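Local structure of putative surface anchored protein (Clostridium perfringens B, 4NI6) at residues K47-M55 and E65-V73. The protein probably forms one of the repeated Ig-like domains in the shaft of a cell-surface adhesin, stabilised by a self-generated internal Thr-Gln ester cross-link. Residues are numbered along the deposited sequence; the frame is centred on the assembly and turned at random. Where two conformers were deposited one is given.
Sequences KYNLTGKLM and EVATKTTEV
A classic beta bulge interrupts the pairing near one end: V66 and A67 both turn their N-H groups to the carbonyl of L54. V66 N lies 2.8 Å from L54 O, almost in line with the C=O bond, whereas A67 N reaches the same oxygen only weakly, at 3.4 Å. The extra residue shifts the register by one, so that M55 pairs with E65, its SD lying 3.8 Å from E65 CA. On the same face E65 extends to cross the side chain of K53, whose chain bends only at its last torsion (chi4 -59°). With that bend K53 NZ meets E65 OE1 from above the carboxylate plane, 2.9 Å away, in a salt bridge, and NZ also donates to T68 OG1 at 3.0 Å. Strands 47-57 and 63-74 form an antiparallel hairpin of the Ig-like fold, and strand 97-106 flanks 47-57 on its other edge. Farther along the face that carries K53 and E65, T51 and T70 form a non-hydrogen-bonded pair whose hydroxyls supply a bond of their own, OG1 to OG1 at 2.7 Å; each beta-branched threonine also suits the extended backbone. N49 and E72 lie side by side, amide and carboxylate planes 28° apart; N49 ND2 points at E72 OE1, but the very short separation and E72's two conformers leave that hydrogen bond doubtful. On the other face, apolar L50 and V73 suit their place against strand 81-90: V73 CG2 packs 3.9 Å from L50 CB, L50 reaching L85 and V73 reaching W83. Y48 rises from the same face, its hydroxyl hydrogen-bonded to Q123 OE1 and to the backbone N of V43.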
ATOM      1  N   LYS A  47     -13.966  -6.376 -10.577  1.00  9.10           N
ATOM      2  CA  LYS A  47     -13.015  -6.929  -9.594  0.50  9.86           C
ATOM      3  C   LYS A  47     -11.579  -6.660 -10.014  1.00  9.68           C
ATOM      4  O   LYS A  47     -11.240  -6.700 -11.228  1.00  9.58           O
ATOM      5  CB  LYS A  47     -13.208  -8.440  -9.477  0.50 11.25           C
ATOM      6  CG  LYS A  47     -14.524  -8.848  -8.846  0.50 11.24           C
ATOM      7  CD  LYS A  47     -14.588 -10.312  -8.435  0.50 19.19           C
ATOM      8  CE  LYS A  47     -14.438 -11.253  -9.624  0.50 26.64           C
ATOM      9  NZ  LYS A  47     -14.827 -12.655  -9.294  0.50 32.27           N
ATOM     10  N   TYR A  48     -10.738  -6.432  -8.999  1.00  9.29           N
ATOM     11  CA  TYR A  48      -9.293  -6.195  -9.153  1.00  8.64           C
ATOM     12  C   TYR A  48      -8.526  -7.069  -8.181  1.00  9.16           C
ATOM     13  O   TYR A  48      -9.026  -7.346  -7.092  1.00 10.28           O
ATOM     14  CB  TYR A  48      -8.931  -4.726  -8.872  1.00  9.80           C
ATOM     15  CG  TYR A  48      -9.475  -3.763  -9.908  1.00  9.79           C
ATOM     16  CD1 TYR A  48     -10.830  -3.395  -9.910  1.00  9.59           C
ATOM     17  CD2 TYR A  48      -8.629  -3.171 -10.823  1.00  9.59           C
ATOM     18  CE1 TYR A  48     -11.350  -2.558 -10.901  1.00  9.35           C
ATOM     19  CE2 TYR A  48      -9.132  -2.353 -11.823  1.00 10.29           C
ATOM     20  CZ  TYR A  48     -10.482  -2.023 -11.822  1.00 10.06           C
ATOM     21  OH  TYR A  48     -11.036  -1.241 -12.836  1.00 12.13           O
ATOM     22  N   ASN A  49      -7.382  -7.566  -8.632  1.00  9.42           N
ATOM     23  CA  ASN A  49      -6.412  -8.174  -7.739  1.00  9.76           C
ATOM     24  C   ASN A  49      -5.574  -7.031  -7.151  1.00 10.42           C
ATOM     25  O   ASN A  49      -4.844  -6.358  -7.877  1.00 11.65           O
ATOM     26  CB  ASN A  49      -5.457  -9.064  -8.551  1.00 11.19           C
ATOM     27  CG  ASN A  49      -6.144  -9.968  -9.603  1.00 14.00           C
ATOM     28  OD1 ASN A  49      -5.732 -10.017 -10.787  1.00 20.15           O
ATOM     29  ND2 ASN A  49      -7.083 -10.773  -9.169  1.00 12.46           N
ATOM     30  N   LEU A  50      -5.625  -6.853  -5.823  1.00  9.62           N
ATOM     31  CA  LEU A  50      -4.858  -5.800  -5.142  1.00  8.97           C
ATOM     32  C   LEU A  50      -3.671  -6.438  -4.443  1.00  9.09           C
ATOM     33  O   LEU A  50      -3.867  -7.259  -3.535  1.00  9.78           O
ATOM     34  CB  LEU A  50      -5.752  -5.075  -4.144  1.00 10.09           C
ATOM     35  CG  LEU A  50      -5.030  -3.959  -3.363  1.00  9.60           C
ATOM     36  CD1 LEU A  50      -4.612  -2.817  -4.271  1.00 10.52           C
ATOM     37  CD2 LEU A  50      -5.866  -3.442  -2.204  1.00 11.62           C
ATOM     38  N   THR A  51      -2.484  -6.115  -4.908  1.00  9.21           N
ATOM     39  CA  THR A  51      -1.256  -6.576  -4.217  1.00  8.83           C
ATOM     40  C   THR A  51      -0.592  -5.422  -3.504  1.00  8.26           C
ATOM     41  O   THR A  51      -0.233  -4.420  -4.095  1.00  9.30           O
ATOM     42  CB  THR A  51      -0.250  -7.167  -5.215  1.00 10.16           C
ATOM     43  OG1 THR A  51      -0.832  -8.309  -5.849  1.00 10.75           O
ATOM     44  CG2 THR A  51       1.062  -7.590  -4.494  1.00 11.46           C
ATOM     45  N   GLY A  52      -0.441  -5.575  -2.189  1.00  8.77           N
ATOM     46  CA  GLY A  52       0.315  -4.622  -1.377  1.00  9.26           C
ATOM     47  C   GLY A  52       1.613  -5.224  -0.915  1.00  8.75           C
ATOM     48  O   GLY A  52       1.691  -6.416  -0.665  1.00  9.81           O
ATOM     49  N   LYS A  53       2.648  -4.404  -0.968  1.00  8.68           N
ATOM     50  CA  LYS A  53       3.974  -4.809  -0.514  1.00  9.49           C
ATOM     51  C   LYS A  53       4.491  -3.823   0.504  1.00 10.02           C
ATOM     52  O   LYS A  53       4.355  -2.606   0.367  1.00 12.00           O
ATOM     53  CB  LYS A  53       4.934  -4.883  -1.680  1.00 10.63           C
ATOM     54  CG  LYS A  53       4.585  -6.000  -2.655  1.00 12.25           C
ATOM     55  CD  LYS A  53       5.509  -6.016  -3.849  1.00 14.67           C
ATOM     56  CE  LYS A  53       5.110  -7.130  -4.808  1.00 16.12           C
ATOM     57  NZ  LYS A  53       5.179  -8.445  -4.095  1.00 20.53           N
ATOM     58  N   LEU A  54       5.106  -4.358   1.565  1.00  9.28           N
ATOM     59  CA  LEU A  54       5.789  -3.541   2.560  1.00  9.82           C
ATOM     60  C   LEU A  54       7.284  -3.664   2.272  1.00  8.51           C
ATOM     61  O   LEU A  54       7.830  -4.763   2.318  1.00 10.00           O
ATOM     62  CB  LEU A  54       5.477  -4.043   3.976  1.00 10.10           C
ATOM     63  CG  LEU A  54       6.024  -3.221   5.132  1.00 10.50           C
ATOM     64  CD1 LEU A  54       5.484  -1.801   5.100  1.00 10.00           C
ATOM     65  CD2 LEU A  54       5.699  -3.898   6.455  1.00 13.56           C
ATOM     66  N   MET A  55       7.912  -2.547   1.926  1.00  9.19           N
ATOM     67  CA  MET A  55       9.312  -2.527   1.481  1.00  9.72           C
ATOM     68  C   MET A  55      10.184  -1.817   2.517  1.00  9.46           C
ATOM     69  O   MET A  55       9.854  -0.718   2.947  1.00 11.15           O
ATOM     70  CB  MET A  55       9.403  -1.734   0.184  1.00 10.57           C
ATOM     71  CG  MET A  55       8.459  -2.219  -0.923  1.00 10.75           C
ATOM     72  SD  MET A  55       8.677  -3.951  -1.435  1.00 12.21           S
ATOM     73  CE  MET A  55      10.258  -3.793  -2.230  1.00 15.56           C
ATOM     74  N   GLU A  65      11.858  -6.390   0.069  1.00 12.83           N
ATOM     75  CA  GLU A  65      10.496  -6.722   0.447  1.00 12.94           C
ATOM     76  C   GLU A  65      10.475  -7.416   1.800  1.00 11.01           C
ATOM     77  O   GLU A  65      11.211  -8.383   2.028  1.00 15.09           O
ATOM     78  CB  GLU A  65       9.842  -7.603  -0.606  1.00 13.93           C
ATOM     79  CG  GLU A  65       8.380  -7.880  -0.350  1.00 15.15           C
ATOM     80  CD  GLU A  65       7.787  -8.722  -1.457  1.00 16.31           C
ATOM     81  OE1 GLU A  65       7.597  -8.204  -2.574  1.00 22.87           O
ATOM     82  OE2 GLU A  65       7.484  -9.898  -1.205  1.00 18.24           O
ATOM     83  N   VAL A  66       9.594  -6.921   2.662  0.50 12.93           N
ATOM     84  CA  VAL A  66       9.368  -7.465   3.998  0.50 12.07           C
ATOM     85  C   VAL A  66       8.135  -8.354   3.989  0.50 11.14           C
ATOM     86  O   VAL A  66       8.116  -9.389   4.644  0.50 14.27           O
ATOM     87  CB  VAL A  66       9.149  -6.334   5.021  0.50  9.98           C
ATOM     88  CG1 VAL A  66       8.841  -6.899   6.406  0.50 12.06           C
ATOM     89  CG2 VAL A  66      10.370  -5.430   5.062  0.50 12.25           C
ATOM     90  N   ALA A  67       7.082  -7.901   3.307  1.00 10.43           N
ATOM     91  CA  ALA A  67       5.787  -8.586   3.329  1.00  9.78           C
ATOM     92  C   ALA A  67       5.078  -8.292   2.012  1.00 10.30           C
ATOM     93  O   ALA A  67       5.260  -7.231   1.431  1.00 10.12           O
ATOM     94  CB  ALA A  67       4.921  -8.099   4.484  1.00 12.12           C
ATOM     95  N   THR A  68       4.216  -9.213   1.607  1.00 10.90           N
ATOM     96  CA  THR A  68       3.350  -9.025   0.452  1.00 10.48           C
ATOM     97  C   THR A  68       2.006  -9.660   0.789  1.00 10.91           C
ATOM     98  O   THR A  68       1.954 -10.724   1.386  1.00 11.69           O
ATOM     99  CB  THR A  68       4.019  -9.595  -0.822  1.00 12.38           C
ATOM    100  OG1 THR A  68       3.239  -9.240  -1.975  1.00 12.91           O
ATOM    101  CG2 THR A  68       4.161 -11.116  -0.794  1.00 12.37           C
ATOM    102  N   LYS A  69       0.937  -9.045   0.278  1.00 10.60           N
ATOM    103  CA  LYS A  69      -0.403  -9.582   0.444  1.00 10.66           C
ATOM    104  C   LYS A  69      -1.219  -9.259  -0.770  1.00  9.26           C
ATOM    105  O   LYS A  69      -1.190  -8.124  -1.237  1.00 10.25           O
ATOM    106  CB  LYS A  69      -1.082  -8.966   1.661  1.00 13.41           C
ATOM    107  CG  LYS A  69      -2.408  -9.618   1.970  1.00 18.48           C
ATOM    108  CD  LYS A  69      -2.921  -9.200   3.332  1.00 22.22           C
ATOM    109  CE  LYS A  69      -4.414  -9.445   3.461  1.00 30.63           C
ATOM    110  NZ  LYS A  69      -4.760 -10.891   3.401  1.00 33.91           N
ATOM    111  N   THR A  70      -1.946 -10.257  -1.261  1.00  9.88           N
ATOM    112  CA  THR A  70      -2.884 -10.030  -2.375  1.00  9.92           C
ATOM    113  C   THR A  70      -4.296 -10.426  -1.953  1.00  9.74           C
ATOM    114  O   THR A  70      -4.511 -11.513  -1.400  1.00 10.54           O
ATOM    115  CB  THR A  70      -2.434 -10.777  -3.647  1.00  9.63           C
ATOM    116  OG1 THR A  70      -1.143 -10.302  -4.024  1.00 10.05           O
ATOM    117  CG2 THR A  70      -3.397 -10.544  -4.803  1.00 10.96           C
ATOM    118  N   THR A  71      -5.275  -9.562  -2.246  0.50  8.84           N
ATOM    119  CA  THR A  71      -6.690  -9.865  -1.992  0.50  9.41           C
ATOM    120  C   THR A  71      -7.479  -9.435  -3.232  0.50 10.24           C
ATOM    121  O   THR A  71      -7.017  -8.597  -4.012  0.50 11.59           O
ATOM    122  CB  THR A  71      -7.247  -9.102  -0.759  0.50  9.55           C
ATOM    123  OG1 THR A  71      -7.055  -7.699  -0.945  0.50  9.06           O
ATOM    124  CG2 THR A  71      -6.587  -9.554   0.537  0.50  9.03           C
ATOM    125  N   GLU A  72      -8.657 -10.022  -3.426  1.00  9.40           N
ATOM    126  CA  GLU A  72      -9.580  -9.544  -4.455  0.50 10.63           C
ATOM    127  C   GLU A  72     -10.474  -8.458  -3.891  1.00 10.87           C
ATOM    128  O   GLU A  72     -10.980  -8.565  -2.761  1.00 14.62           O
ATOM    129  CB  GLU A  72     -10.454 -10.679  -5.002  0.50 15.44           C
ATOM    130  CG  GLU A  72      -9.680 -11.800  -5.659  0.50 19.23           C
ATOM    131  CD  GLU A  72      -9.518 -11.639  -7.153  0.50 25.96           C
ATOM    132  OE1 GLU A  72      -8.996 -10.591  -7.595  0.50 28.06           O
ATOM    133  OE2 GLU A  72      -9.700 -12.652  -7.852  0.50 33.23           O
ATOM    134  N   VAL A  73     -10.523  -7.346  -4.610  1.00  9.77           N
ATOM    135  CA  VAL A  73     -11.333  -6.196  -4.232  1.00 10.08           C
ATOM    136  C   VAL A  73     -12.236  -5.838  -5.428  1.00  9.28           C
ATOM    137  O   VAL A  73     -11.983  -6.279  -6.533  1.00 11.44           O
ATOM    138  CB  VAL A  73     -10.440  -4.978  -3.820  1.00  9.51           C
ATOM    139  CG1 VAL A  73      -9.613  -5.283  -2.555  1.00 11.65           C
ATOM    140  CG2 VAL A  73      -9.528  -4.561  -4.975  1.00 11.47           C
TER